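Local coordinates for protein HP0420 homologue (PDB 3LW3) that is of unknown function but has a hotdog fold, forms a dimer and, like many hotdog-fold proteins, may act on thioester substrates, at residues S80-N85 against G126-L131; I92-Y97 against G116-I121; F98-T103 against S110-E115. All blocks are in the same frame, centred on the assembly; numbering follows the deposited sequence.

Contact 1: S80-N85 against G126-L131; sequences SSMKVN and GDFEIL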
ATOM      1  N   SER B  80       3.672  -4.577  -9.712  1.00 18.43           N
ATOM      2  CA  SER B  80       4.079  -5.989  -9.564  1.00 20.92           C
ATOM      3  C   SER B  80       4.925  -6.279  -8.329  1.00 20.10           C
ATOM      4  O   SER B  80       4.937  -7.414  -7.818  1.00 19.47           O
ATOM      5  CB  SER B  80       4.829  -6.486 -10.817  1.00 21.60           C
ATOM      6  OG  SER B  80       5.923  -5.637 -11.114  1.00 21.61           O
ATOM      7  N   SER B  81       5.670  -5.281  -7.856  1.00 18.91           N
ATOM      8  CA  SER B  81       6.514  -5.476  -6.672  1.00 18.56           C
ATOM      9  C   SER B  81       6.984  -4.142  -6.144  1.00 19.28           C
ATOM     10  O   SER B  81       6.910  -3.117  -6.835  1.00 17.70           O
ATOM     11  CB  SER B  81       7.705  -6.392  -6.947  1.00 19.26           C
ATOM     12  OG  SER B  81       8.619  -5.770  -7.797  1.00 21.87           O
ATOM     13  N   MET B  82       7.437  -4.155  -4.906  1.00 16.40           N
ATOM     14  CA  MET B  82       8.000  -2.965  -4.296  1.00 17.05           C
ATOM     15  C   MET B  82       8.957  -3.320  -3.186  1.00 18.48           C
ATOM     16  O   MET B  82       8.852  -4.381  -2.569  1.00 18.26           O
ATOM     17  CB  MET B  82       6.866  -2.104  -3.711  1.00 18.29           C
ATOM     18  CG  MET B  82       6.188  -2.737  -2.495  1.00 16.99           C
ATOM     19  SD  MET B  82       4.693  -1.852  -1.960  1.00 20.38           S
ATOM     20  CE  MET B  82       3.571  -2.071  -3.312  1.00 20.19           C
ATOM     21  N   LYS B  83       9.909  -2.424  -2.946  1.00 17.39           N
ATOM     22  CA  LYS B  83      10.819  -2.497  -1.820  1.00 17.64           C
ATOM     23  C   LYS B  83      10.758  -1.119  -1.159  1.00 19.13           C
ATOM     24  O   LYS B  83      11.061  -0.102  -1.796  1.00 18.22           O
ATOM     25  CB  LYS B  83      12.224  -2.773  -2.293  1.00 21.85           C
ATOM     26  CG  LYS B  83      13.146  -3.194  -1.141  1.00 25.36           C
ATOM     27  CD  LYS B  83      13.735  -1.973  -0.402  1.00 30.30           C
ATOM     28  CE  LYS B  83      14.178  -2.328   1.043  1.00 30.08           C
ATOM     29  NZ  LYS B  83      13.108  -3.127   1.728  1.00 27.50           N
ATOM     30  N   VAL B  84      10.356  -1.061   0.102  1.00 16.26           N
ATOM     31  CA  VAL B  84      10.038   0.233   0.711  1.00 16.66           C
ATOM     32  C   VAL B  84      10.515   0.299   2.159  1.00 18.87           C
ATOM     33  O   VAL B  84      10.526  -0.731   2.892  1.00 18.02           O
ATOM     34  CB  VAL B  84       8.517   0.614   0.631  1.00 19.69           C
ATOM     35  CG1 VAL B  84       8.000   0.551  -0.782  1.00 19.36           C
ATOM     36  CG2 VAL B  84       7.714  -0.248   1.524  1.00 20.93           C
ATOM     37  N   ASN B  85      10.891   1.509   2.554  1.00 16.44           N
ATOM     38  CA  ASN B  85      11.364   1.818   3.920  1.00 18.53           C
ATOM     39  C   ASN B  85      10.449   2.884   4.511  1.00 18.37           C
ATOM     40  O   ASN B  85      10.261   3.975   3.923  1.00 17.59           O
ATOM     41  CB  ASN B  85      12.790   2.362   3.914  1.00 19.47           C
ATOM     42  CG  ASN B  85      13.792   1.358   3.370  1.00 22.40           C
ATOM     43  OD1 ASN B  85      14.678   1.721   2.592  1.00 28.96           O
ATOM     44  ND2 ASN B  85      13.659   0.111   3.758  1.00 19.58           N
ATOM     45  N   GLY B 126      10.949   4.408  -1.424  1.00 16.71           N
ATOM     46  CA  GLY B 126      10.675   3.121  -2.015  1.00 18.67           C
ATOM     47  C   GLY B 126      10.891   3.052  -3.498  1.00 19.53           C
ATOM     48  O   GLY B 126      10.836   4.088  -4.145  1.00 18.50           O
ATOM     49  N   ASP B 127      11.126   1.847  -4.011  1.00 17.61           N
ATOM     50  CA  ASP B 127      11.128   1.572  -5.457  1.00 16.87           C
ATOM     51  C   ASP B 127       9.963   0.643  -5.810  1.00 17.18           C
ATOM     52  O   ASP B 127       9.754  -0.379  -5.132  1.00 17.84           O
ATOM     53  CB  ASP B 127      12.463   0.963  -5.899  1.00 19.15           C
ATOM     54  CG  ASP B 127      13.602   1.952  -5.758  1.00 23.58           C
ATOM     55  OD1 ASP B 127      13.476   3.058  -6.297  1.00 24.26           O
ATOM     56  OD2 ASP B 127      14.604   1.681  -5.058  1.00 28.05           O
ATOM     57  N   PHE B 128       9.197   1.008  -6.828  1.00 15.46           N
ATOM     58  CA  PHE B 128       8.038   0.237  -7.272  1.00 16.13           C
ATOM     59  C   PHE B 128       8.318  -0.280  -8.682  1.00 19.46           C
ATOM     60  O   PHE B 128       8.858   0.447  -9.507  1.00 19.02           O
ATOM     61  CB  PHE B 128       6.784   1.117  -7.311  1.00 17.49           C
ATOM     62  CG  PHE B 128       6.374   1.601  -5.947  1.00 16.40           C
ATOM     63  CD1 PHE B 128       5.365   0.968  -5.261  1.00 16.53           C
ATOM     64  CD2 PHE B 128       7.082   2.648  -5.329  1.00 16.58           C
ATOM     65  CE1 PHE B 128       5.032   1.379  -3.968  1.00 15.80           C
ATOM     66  CE2 PHE B 128       6.758   3.073  -4.062  1.00 15.75           C
ATOM     67  CZ  PHE B 128       5.753   2.410  -3.364  1.00 15.33           C
ATOM     68  N   GLU B 129       7.928  -1.505  -8.959  1.00 16.96           N
ATOM     69  CA  GLU B 129       8.053  -2.042 -10.305  1.00 19.53           C
ATOM     70  C   GLU B 129       6.623  -2.085 -10.832  1.00 18.99           C
ATOM     71  O   GLU B 129       5.701  -2.535 -10.115  1.00 19.92           O
ATOM     72  CB  GLU B 129       8.673  -3.436 -10.307  1.00 19.61           C
ATOM     73  CG  GLU B 129       9.959  -3.540  -9.496  1.00 22.98           C
ATOM     74  CD  GLU B 129      11.116  -2.763 -10.078  1.00 27.11           C
ATOM     75  OE1 GLU B 129      11.134  -2.630 -11.324  1.00 28.75           O
ATOM     76  OE2 GLU B 129      12.009  -2.285  -9.293  1.00 31.91           O
ATOM     77  N   ILE B 130       6.431  -1.599 -12.065  1.00 17.83           N
ATOM     78  CA  ILE B 130       5.136  -1.520 -12.680  1.00 17.42           C
ATOM     79  C   ILE B 130       5.159  -2.252 -13.997  1.00 20.88           C
ATOM     80  O   ILE B 130       6.095  -2.061 -14.759  1.00 22.95           O
ATOM     81  CB  ILE B 130       4.659  -0.049 -12.879  1.00 19.63           C
ATOM     82  CG1 ILE B 130       4.507   0.669 -11.500  1.00 19.15           C
ATOM     83  CG2 ILE B 130       3.404  -0.032 -13.739  1.00 22.04           C
ATOM     84  CD1 ILE B 130       4.287   2.168 -11.602  1.00 22.93           C
ATOM     85  N   LEU B 131       4.169  -3.118 -14.231  1.00 20.17           N
ATOM     86  CA  LEU B 131       4.023  -3.841 -15.513  1.00 23.63           C
ATOM     87  C   LEU B 131       2.925  -3.193 -16.381  1.00 24.99           C
ATOM     88  O   LEU B 131       1.875  -2.763 -15.860  1.00 23.97           O
ATOM     89  CB  LEU B 131       3.675  -5.317 -15.292  1.00 25.52           C
ATOM     90  CG  LEU B 131       4.615  -6.199 -14.474  1.00 25.44           C
ATOM     91  CD1 LEU B 131       4.136  -7.645 -14.496  1.00 29.63           C
ATOM     92  CD2 LEU B 131       6.083  -6.077 -14.931  1.00 26.15           C
TER

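Contact 2: I92-Y97 against G116-I121; sequences IKQEIY and GEFMEI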
ATOM      1  N   ILE B  92      -1.819  11.536  12.632  1.00 18.96           N
ATOM      2  CA  ILE B  92      -2.790  12.386  11.952  1.00 19.27           C
ATOM      3  C   ILE B  92      -2.324  13.826  12.010  1.00 20.30           C
ATOM      4  O   ILE B  92      -1.527  14.200  12.861  1.00 20.95           O
ATOM      5  CB  ILE B  92      -4.205  12.240  12.555  1.00 22.21           C
ATOM      6  CG1 ILE B  92      -4.149  12.516  14.045  1.00 22.92           C
ATOM      7  CG2 ILE B  92      -4.816  10.852  12.210  1.00 21.66           C
ATOM      8  CD1 ILE B  92      -5.544  12.620  14.676  1.00 27.34           C
ATOM      9  N   LYS B  93      -2.794  14.615  11.054  1.00 20.78           N
ATOM     10  CA  LYS B  93      -2.431  16.037  10.935  1.00 22.26           C
ATOM     11  C   LYS B  93      -1.105  16.263  10.249  1.00 21.12           C
ATOM     12  O   LYS B  93      -0.874  17.368   9.759  1.00 22.49           O
ATOM     13  CB  LYS B  93      -2.466  16.804  12.274  1.00 22.22           C
ATOM     14  CG  LYS B  93      -3.847  16.883  12.926  1.00 26.82           C
ATOM     15  CD  LYS B  93      -3.789  17.817  14.139  1.00 29.67           C
ATOM     16  CE  LYS B  93      -4.998  17.668  15.070  1.00 37.66           C
ATOM     17  NZ  LYS B  93      -5.005  18.647  16.248  1.00 40.95           N
ATOM     18  N   GLN B  94      -0.240  15.246  10.160  1.00 19.64           N
ATOM     19  CA  GLN B  94       0.992  15.452   9.400  1.00 18.19           C
ATOM     20  C   GLN B  94       0.720  15.404   7.900  1.00 17.65           C
ATOM     21  O   GLN B  94       0.235  14.399   7.415  1.00 20.71           O
ATOM     22  CB  GLN B  94       2.046  14.399   9.777  1.00 17.75           C
ATOM     23  CG  GLN B  94       2.588  14.496  11.200  1.00 17.08           C
ATOM     24  CD  GLN B  94       3.770  13.552  11.400  1.00 19.08           C
ATOM     25  OE1 GLN B  94       3.647  12.512  12.079  1.00 19.02           O
ATOM     26  NE2 GLN B  94       4.932  13.897  10.797  1.00 17.11           N
ATOM     27  N   GLU B  95       1.112  16.440   7.165  1.00 16.92           N
ATOM     28  CA  GLU B  95       1.058  16.418   5.692  1.00 18.47           C
ATOM     29  C   GLU B  95       2.280  15.719   5.118  1.00 16.10           C
ATOM     30  O   GLU B  95       3.402  16.213   5.271  1.00 17.60           O
ATOM     31  CB  GLU B  95       1.077  17.839   5.136  1.00 21.69           C
ATOM     32  CG  GLU B  95      -0.178  18.570   5.409  1.00 24.41           C
ATOM     33  CD  GLU B  95      -0.239  19.881   4.643  1.00 28.45           C
ATOM     34  OE1 GLU B  95       0.772  20.273   3.965  1.00 26.98           O
ATOM     35  OE2 GLU B  95      -1.324  20.486   4.715  1.00 29.91           O
ATOM     36  N   ILE B  96       2.073  14.594   4.453  1.00 16.24           N
ATOM     37  CA  ILE B  96       3.211  13.875   3.790  1.00 15.09           C
ATOM     38  C   ILE B  96       3.146  13.989   2.256  1.00 16.46           C
ATOM     39  O   ILE B  96       2.159  13.511   1.660  1.00 17.28           O
ATOM     40  CB  ILE B  96       3.186  12.381   4.147  1.00 15.73           C
ATOM     41  CG1 ILE B  96       2.984  12.193   5.648  1.00 16.81           C
ATOM     42  CG2 ILE B  96       4.467  11.707   3.719  1.00 15.27           C
ATOM     43  CD1 ILE B  96       4.098  12.896   6.486  1.00 16.07           C
ATOM     44  N   TYR B  97       4.149  14.620   1.635  1.00 16.22           N
ATOM     45  CA  TYR B  97       4.216  14.712   0.155  1.00 15.15           C
ATOM     46  C   TYR B  97       5.012  13.537  -0.424  1.00 16.13           C
ATOM     47  O   TYR B  97       6.180  13.314  -0.056  1.00 17.00           O
ATOM     48  CB  TYR B  97       4.868  16.036  -0.250  1.00 16.93           C
ATOM     49  CG  TYR B  97       3.933  17.195  -0.067  1.00 18.61           C
ATOM     50  CD1 TYR B  97       3.038  17.561  -1.068  1.00 19.97           C
ATOM     51  CD2 TYR B  97       3.907  17.882   1.144  1.00 19.93           C
ATOM     52  CE1 TYR B  97       2.156  18.619  -0.914  1.00 21.42           C
ATOM     53  CE2 TYR B  97       3.026  18.918   1.328  1.00 23.08           C
ATOM     54  CZ  TYR B  97       2.173  19.294   0.290  1.00 22.61           C
ATOM     55  OH  TYR B  97       1.292  20.336   0.484  1.00 26.24           O
ATOM     56  N   GLY B 116       8.904  10.119   0.308  1.00 14.83           N
ATOM     57  CA  GLY B 116       7.854  10.824   1.021  1.00 15.78           C
ATOM     58  C   GLY B 116       8.496  11.794   1.985  1.00 17.45           C
ATOM     59  O   GLY B 116       9.468  11.406   2.690  1.00 16.45           O
ATOM     60  N   GLU B 117       7.985  13.023   2.019  1.00 15.49           N
ATOM     61  CA  GLU B 117       8.569  14.045   2.881  1.00 18.99           C
ATOM     62  C   GLU B 117       7.561  14.733   3.759  1.00 17.86           C
ATOM     63  O   GLU B 117       6.448  15.065   3.327  1.00 17.09           O
ATOM     64  CB  GLU B 117       9.265  15.111   2.072  1.00 18.87           C
ATOM     65  CG  GLU B 117      10.362  14.628   1.164  1.00 20.85           C
ATOM     66  CD  GLU B 117      10.950  15.807   0.401  1.00 25.72           C
ATOM     67  OE1 GLU B 117      10.262  16.846   0.191  1.00 25.42           O
ATOM     68  OE2 GLU B 117      12.122  15.680  -0.022  1.00 30.27           O
ATOM     69  N   PHE B 118       8.012  15.004   4.978  1.00 16.74           N
ATOM     70  CA  PHE B 118       7.260  15.792   5.940  1.00 17.58           C
ATOM     71  C   PHE B 118       8.075  17.041   6.208  1.00 17.68           C
ATOM     72  O   PHE B 118       9.216  16.916   6.669  1.00 17.05           O
ATOM     73  CB  PHE B 118       7.131  15.007   7.234  1.00 15.50           C
ATOM     74  CG  PHE B 118       6.475  15.797   8.351  1.00 16.33           C
ATOM     75  CD1 PHE B 118       5.185  16.285   8.212  1.00 16.64           C
ATOM     76  CD2 PHE B 118       7.159  16.046   9.564  1.00 17.89           C
ATOM     77  CE1 PHE B 118       4.550  17.011   9.261  1.00 17.00           C
ATOM     78  CE2 PHE B 118       6.549  16.792  10.601  1.00 17.19           C
ATOM     79  CZ  PHE B 118       5.250  17.283  10.459  1.00 16.23           C
ATOM     80  N   MET B 119       7.505  18.222   5.921  1.00 16.71           N
ATOM     81  CA  MET B 119       8.213  19.491   6.112  1.00 18.01           C
ATOM     82  C   MET B 119       9.623  19.409   5.462  1.00 19.61           C
ATOM     83  O   MET B 119      10.625  19.808   6.071  1.00 21.25           O
ATOM     84  CB  MET B 119       8.277  19.791   7.641  1.00 17.12           C
ATOM     85  CG  MET B 119       6.869  19.879   8.267  1.00 17.61           C
ATOM     86  SD  MET B 119       5.804  21.066   7.474  1.00 18.32           S
ATOM     87  CE  MET B 119       4.188  20.423   7.813  1.00 19.42           C
ATOM     88  N   GLU B 120       9.669  18.780   4.278  1.00 18.91           N
ATOM     89  CA  GLU B 120      10.880  18.631   3.488  1.00 20.53           C
ATOM     90  C   GLU B 120      11.927  17.682   4.122  1.00 21.34           C
ATOM     91  O   GLU B 120      13.097  17.729   3.765  1.00 22.49           O
ATOM     92  CB  GLU B 120      11.462  20.019   3.159  1.00 23.90           C
ATOM     93  CG  GLU B 120      10.405  20.868   2.444  1.00 28.24           C
ATOM     94  CD  GLU B 120      10.833  22.286   2.039  1.00 33.84           C
ATOM     95  OE1 GLU B 120      10.018  23.227   2.241  1.00 36.56           O
ATOM     96  OE2 GLU B 120      11.946  22.457   1.505  1.00 37.03           O
ATOM     97  N   ILE B 121      11.493  16.828   5.052  1.00 18.98           N
ATOM     98  CA  ILE B 121      12.353  15.817   5.663  1.00 19.16           C
ATOM     99  C   ILE B 121      11.900  14.451   5.195  1.00 18.40           C
ATOM    100  O   ILE B 121      10.722  14.153   5.281  1.00 18.25           O
ATOM    101  CB  ILE B 121      12.264  15.878   7.180  1.00 18.12           C
ATOM    102  CG1 ILE B 121      12.606  17.302   7.665  1.00 21.24           C
ATOM    103  CG2 ILE B 121      13.156  14.804   7.786  1.00 19.53           C
ATOM    104  CD1 ILE B 121      11.954  17.694   8.981  1.00 21.78           C
TER
HETATM  105  O   HOH W   1       4.968  18.362   4.514  1.00 18.72           O

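Contact 3: F98-T103 against S110-E115; sequences FNATIT and STIRVE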
ATOM      1  N   PHE B  98       4.369  12.772  -1.310  1.00 13.16           N
ATOM      2  CA  PHE B  98       5.070  11.684  -1.980  1.00 14.22           C
ATOM      3  C   PHE B  98       5.401  12.080  -3.400  1.00 16.19           C
ATOM      4  O   PHE B  98       4.497  12.335  -4.205  1.00 16.35           O
ATOM      5  CB  PHE B  98       4.229  10.407  -2.020  1.00 15.47           C
ATOM      6  CG  PHE B  98       3.964   9.824  -0.636  1.00 15.39           C
ATOM      7  CD1 PHE B  98       4.791   8.821  -0.107  1.00 16.15           C
ATOM      8  CD2 PHE B  98       2.900  10.281   0.138  1.00 15.82           C
ATOM      9  CE1 PHE B  98       4.535   8.293   1.145  1.00 15.50           C
ATOM     10  CE2 PHE B  98       2.669   9.719   1.442  1.00 15.11           C
ATOM     11  CZ  PHE B  98       3.467   8.727   1.894  1.00 14.56           C
ATOM     12  N   ASN B  99       6.695  12.107  -3.703  1.00 15.69           N
ATOM     13  CA  ASN B  99       7.214  12.528  -5.013  1.00 14.62           C
ATOM     14  C   ASN B  99       7.776  11.305  -5.743  1.00 15.27           C
ATOM     15  O   ASN B  99       8.751  10.712  -5.263  1.00 15.91           O
ATOM     16  CB  ASN B  99       8.318  13.571  -4.793  1.00 15.47           C
ATOM     17  CG  ASN B  99       7.830  14.779  -3.998  1.00 17.23           C
ATOM     18  OD1 ASN B  99       6.735  15.290  -4.241  1.00 17.94           O
ATOM     19  ND2 ASN B  99       8.624  15.221  -3.009  1.00 19.82           N
ATOM     20  N   ALA B 100       7.140  10.934  -6.857  1.00 14.47           N
ATOM     21  CA  ALA B 100       7.534   9.769  -7.672  1.00 14.77           C
ATOM     22  C   ALA B 100       8.339  10.256  -8.875  1.00 15.24           C
ATOM     23  O   ALA B 100       7.982  11.255  -9.536  1.00 14.29           O
ATOM     24  CB  ALA B 100       6.331   9.065  -8.161  1.00 15.33           C
ATOM     25  N   THR B 101       9.330   9.476  -9.263  1.00 14.08           N
ATOM     26  CA  THR B 101      10.110   9.749 -10.478  1.00 15.24           C
ATOM     27  C   THR B 101      10.432   8.407 -11.141  1.00 16.40           C
ATOM     28  O   THR B 101      10.943   7.476 -10.493  1.00 16.76           O
ATOM     29  CB  THR B 101      11.431  10.487 -10.167  1.00 15.68           C
ATOM     30  OG1 THR B 101      11.197  11.675  -9.400  1.00 17.01           O
ATOM     31  CG2 THR B 101      12.240  10.820 -11.502  1.00 17.98           C
ATOM     32  N   ILE B 102      10.168   8.277 -12.437  1.00 16.31           N
ATOM     33  CA  ILE B 102      10.532   7.026 -13.142  1.00 15.31           C
ATOM     34  C   ILE B 102      12.063   6.943 -13.190  1.00 16.16           C
ATOM     35  O   ILE B 102      12.731   7.947 -13.529  1.00 16.31           O
ATOM     36  CB  ILE B 102      10.042   7.059 -14.610  1.00 15.77           C
ATOM     37  CG1 ILE B 102       8.488   7.102 -14.678  1.00 16.11           C
ATOM     38  CG2 ILE B 102      10.577   5.877 -15.364  1.00 16.27           C
ATOM     39  CD1 ILE B 102       7.975   7.491 -16.033  1.00 18.56           C
ATOM     40  N   THR B 103      12.615   5.786 -12.842  1.00 16.64           N
ATOM     41  CA  THR B 103      14.068   5.559 -12.922  1.00 19.55           C
ATOM     42  C   THR B 103      14.511   4.654 -14.112  1.00 19.30           C
ATOM     43  O   THR B 103      15.627   4.798 -14.628  1.00 21.00           O
ATOM     44  CB  THR B 103      14.654   5.068 -11.567  1.00 19.75           C
ATOM     45  OG1 THR B 103      14.019   3.832 -11.219  1.00 18.92           O
ATOM     46  CG2 THR B 103      14.412   6.160 -10.470  1.00 19.80           C
ATOM     47  N   SER B 110       8.235  -0.601 -15.955  1.00 21.72           N
ATOM     48  CA  SER B 110       9.031   0.499 -15.399  1.00 20.24           C
ATOM     49  C   SER B 110       9.369   0.330 -13.924  1.00 21.43           C
ATOM     50  O   SER B 110       8.675  -0.414 -13.203  1.00 20.07           O
ATOM     51  CB  SER B 110       8.291   1.825 -15.585  1.00 21.36           C
ATOM     52  OG  SER B 110       8.017   2.064 -16.954  1.00 22.86           O
ATOM     53  N   THR B 111      10.427   1.020 -13.489  1.00 19.22           N
ATOM     54  CA  THR B 111      10.773   1.177 -12.088  1.00 19.47           C
ATOM     55  C   THR B 111      10.583   2.657 -11.758  1.00 18.71           C
ATOM     56  O   THR B 111      11.011   3.543 -12.519  1.00 18.14           O
ATOM     57  CB  THR B 111      12.231   0.802 -11.800  1.00 20.81           C
ATOM     58  OG1 THR B 111      12.516  -0.518 -12.311  1.00 21.87           O
ATOM     59  CG2 THR B 111      12.521   0.857 -10.305  1.00 20.22           C
ATOM     60  N   ILE B 112       9.953   2.910 -10.608  1.00 17.05           N
ATOM     61  CA  ILE B 112       9.615   4.270 -10.170  1.00 17.94           C
ATOM     62  C   ILE B 112      10.098   4.391  -8.729  1.00 17.49           C
ATOM     63  O   ILE B 112       9.820   3.514  -7.885  1.00 17.48           O
ATOM     64  CB  ILE B 112       8.080   4.575 -10.253  1.00 16.45           C
ATOM     65  CG1 ILE B 112       7.552   4.591 -11.700  1.00 19.69           C
ATOM     66  CG2 ILE B 112       7.751   5.970  -9.683  1.00 18.19           C
ATOM     67  CD1 ILE B 112       7.673   3.429 -12.470  1.00 21.89           C
ATOM     68  N   ARG B 113      10.846   5.446  -8.447  1.00 15.83           N
ATOM     69  CA  ARG B 113      11.336   5.717  -7.100  1.00 17.68           C
ATOM     70  C   ARG B 113      10.407   6.752  -6.450  1.00 17.12           C
ATOM     71  O   ARG B 113      10.017   7.735  -7.082  1.00 15.48           O
ATOM     72  CB  ARG B 113      12.770   6.253  -7.200  1.00 20.71           C
ATOM     73  CG  ARG B 113      13.242   7.062  -6.048  1.00 23.01           C
ATOM     74  CD  ARG B 113      13.897   6.258  -5.037  1.00 26.44           C
ATOM     75  NE  ARG B 113      14.764   5.217  -5.594  1.00 30.03           N
ATOM     76  CZ  ARG B 113      16.083   5.131  -5.411  1.00 34.65           C
ATOM     77  NH1 ARG B 113      16.740   6.061  -4.698  1.00 35.98           N
ATOM     78  NH2 ARG B 113      16.748   4.104  -5.944  1.00 34.34           N
ATOM     79  N   VAL B 114      10.040   6.517  -5.191  1.00 16.47           N
ATOM     80  CA  VAL B 114       9.137   7.415  -4.480  1.00 15.91           C
ATOM     81  C   VAL B 114       9.792   7.858  -3.176  1.00 17.39           C
ATOM     82  O   VAL B 114      10.356   7.036  -2.445  1.00 18.29           O
ATOM     83  CB  VAL B 114       7.753   6.794  -4.198  1.00 14.77           C
ATOM     84  CG1 VAL B 114       6.877   7.781  -3.476  1.00 14.62           C
ATOM     85  CG2 VAL B 114       7.060   6.401  -5.509  1.00 16.14           C
ATOM     86  N   GLU B 115       9.795   9.156  -2.909  1.00 15.12           N
ATOM     87  CA  GLU B 115      10.271   9.647  -1.610  1.00 15.95           C
ATOM     88  C   GLU B 115       9.117  10.372  -0.974  1.00 15.44           C
ATOM     89  O   GLU B 115       8.407  11.138  -1.626  1.00 15.60           O
ATOM     90  CB  GLU B 115      11.409  10.614  -1.769  1.00 17.98           C
ATOM     91  CG  GLU B 115      12.621   9.965  -2.375  1.00 19.89           C
ATOM     92  CD  GLU B 115      13.799  10.896  -2.485  1.00 25.65           C
ATOM     93  OE1 GLU B 115      13.647  12.134  -2.298  1.00 27.93           O
ATOM     94  OE2 GLU B 115      14.891  10.377  -2.780  1.00 30.31           O
TER
HETATM   95  O   HOH W   2      11.444  14.126  -3.055  1.00 20.71           O

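Contact 1: S80-N85 against G126-L131
Ser80 N donates to Glu129 O at 2.9 Å, and Ser80 OG lies near the same Glu129 O at 3.3 Å, at most a weak bond. The hydroxyl is brought there by a first torsion of 54°, which folds OG back between the backbone N and the carbonyl carbon. One residue further on, Ser81 O accepts an almost straight bond from Glu129 N (177° at the hydrogen). Ser80 and Ser81 therefore both face Glu129, a classic beta bulge, after which the antiparallel pairing runs regularly and Lys83 and Asp127 exchange two backbone hydrogen bonds.

On the face carrying Met82, Val84 and Phe128, the side chains of Met82 and Phe128 lie alongside each other. Met82 SD sits obliquely to the ring, 4.9 Å from the Phe128 centroid, in a Met-aromatic contact, and the bend at chi3 (66°) keeps Met82 CE against Phe128 CE1 at 3.8 Å. Val84 CG1 reaches both Phe128 CZ and Gly126 CA at 3.9 Å, packing directly on the glycine backbone. Ala64, Ser65 and Ala68 of helix 57-72 also touch the Phe128 side chain.

The opposite face is polar. Ser81 OG rests 3.1 Å from Glu129 CG, while the bent Glu129 chain carries its carboxylate off to Thr111 OG1; Asp127 likewise turns to a salt bridge with Arg113. The other edge of strand 80-85 pairs antiparallel with a strand of the second subunit, Met82 and Val84 packing on Val84 and Met82 of that chain. The chemistry thus divides by face: on one, Met82 and Phe128 pack against helix 57-72, whereas on the other the acidic side chains make polar links across to strand 109-118.

Contact 2: I92-Y97 against G116-I121
The Phe118 ring is clasped on both faces. Gln94 NE2 stands 3.1 Å above the ring plane, over its centre, and Met119 CG, from the following residue, covers the opposite face at 3.6 Å. Glu95 O lies in the plane at the ring edge, 3.4 Å from Phe118 CD1. The Gln94 amide is turned 78° from the ring, an approach consistent with an N-H pointing at the pi cloud, and its other end is held by Glu91, whose backbone N donates to Gln94 OE1. On the same side as NE2, Gln94 CB and CG pass above the ring border near Phe118 CE1. The ring reaches this place because Phe118 CG lies opposite the backbone N (chi1 174°), swinging it toward the 94-95 backbone.

Ile96 CD1 comes in obliquely and meets Phe118 CB at 3.8 Å, and both side chains also touch Val123 of strand 121-132. Regular pairing starts at Tyr97 and Glu117, a hydrogen-bonded antiparallel pair in which Glu117 N donates to Tyr97 O at 2.8 Å and Tyr97 N returns a bond to Glu117 O. Where the backbones part, a water bridges them: it donates to Glu95 O at 2.8 Å and accepts from Met119 N at 2.9 Å. The same water lies in the plane of the Tyr97 ring, at its edge.

This is the open end of the beta hairpin of strands 96-105 and 109-118 in the hotdog sheet: direct pairing stops at Tyr97 and Glu117, the water takes over, and a type I' turn from Phe118 to Ile121 leads on to strand 121-132.

Contact 3: F98-T103 against S110-E115
Thr111 O receives Thr103 N at 2.8 Å near the turn of the beta hairpin formed by strands 96-105 and 109-118, two neighbouring strands of the hotdog sheet. Thr103 OG1 lies close to the same carbonyl oxygen, a weak contact at most, while Thr111 OG1 has Glu129 as its partner. Ile112 points to the apolar face: its CG2 meets Ala100 CB at 3.7 Å, and its CG1 lies beside Ile102 CG1 at 4.0 Å, the two isoleucines pointing the same way. Arg113, on the other face, shares two backbone bonds with Thr101. Its CB packs on Thr103 CG2 at 3.7 Å, and the chain bends at chi2 and chi3 so that NE faces Asp127.

Val114 spreads its two methyls. CG2 touches Ala100 CB at 3.8 Å, whereas CG1, opposite the backbone N, comes to the edge of the Phe98 ring, which itself packs on Ala63 and Ala64 of helix 57-72. Finally, Glu115 and Asn99 pair through both backbone bonds and again through a water, which accepts from Asn99 ND2 at 3.0 Å and donates to Glu115 OE1 at 3.1 Å.

Overall arrangement
Following the chain from the N terminus, strand 77-86, which comes after helix 57-72, supplies the first half of contact 1. Next come the first halves of contacts 2 and 3, on and just before strand 96-105. The chain then reverses, so contact 3 closes the innermost and shortest loop, contact 2 encloses it further along the same hairpin, and contact 1 encloses both when strand 121-132 returns to strand 77-86. None of the three cross. Contacts 2 and 3 meet where Gly116 packs on Phe98; contacts 1 and 3 touch through strands 109-118 and 121-132; contacts 1 and 2 do not meet. Together they join four consecutive sheet strands, from 96-105 to the dimer-forming edge at 77-86.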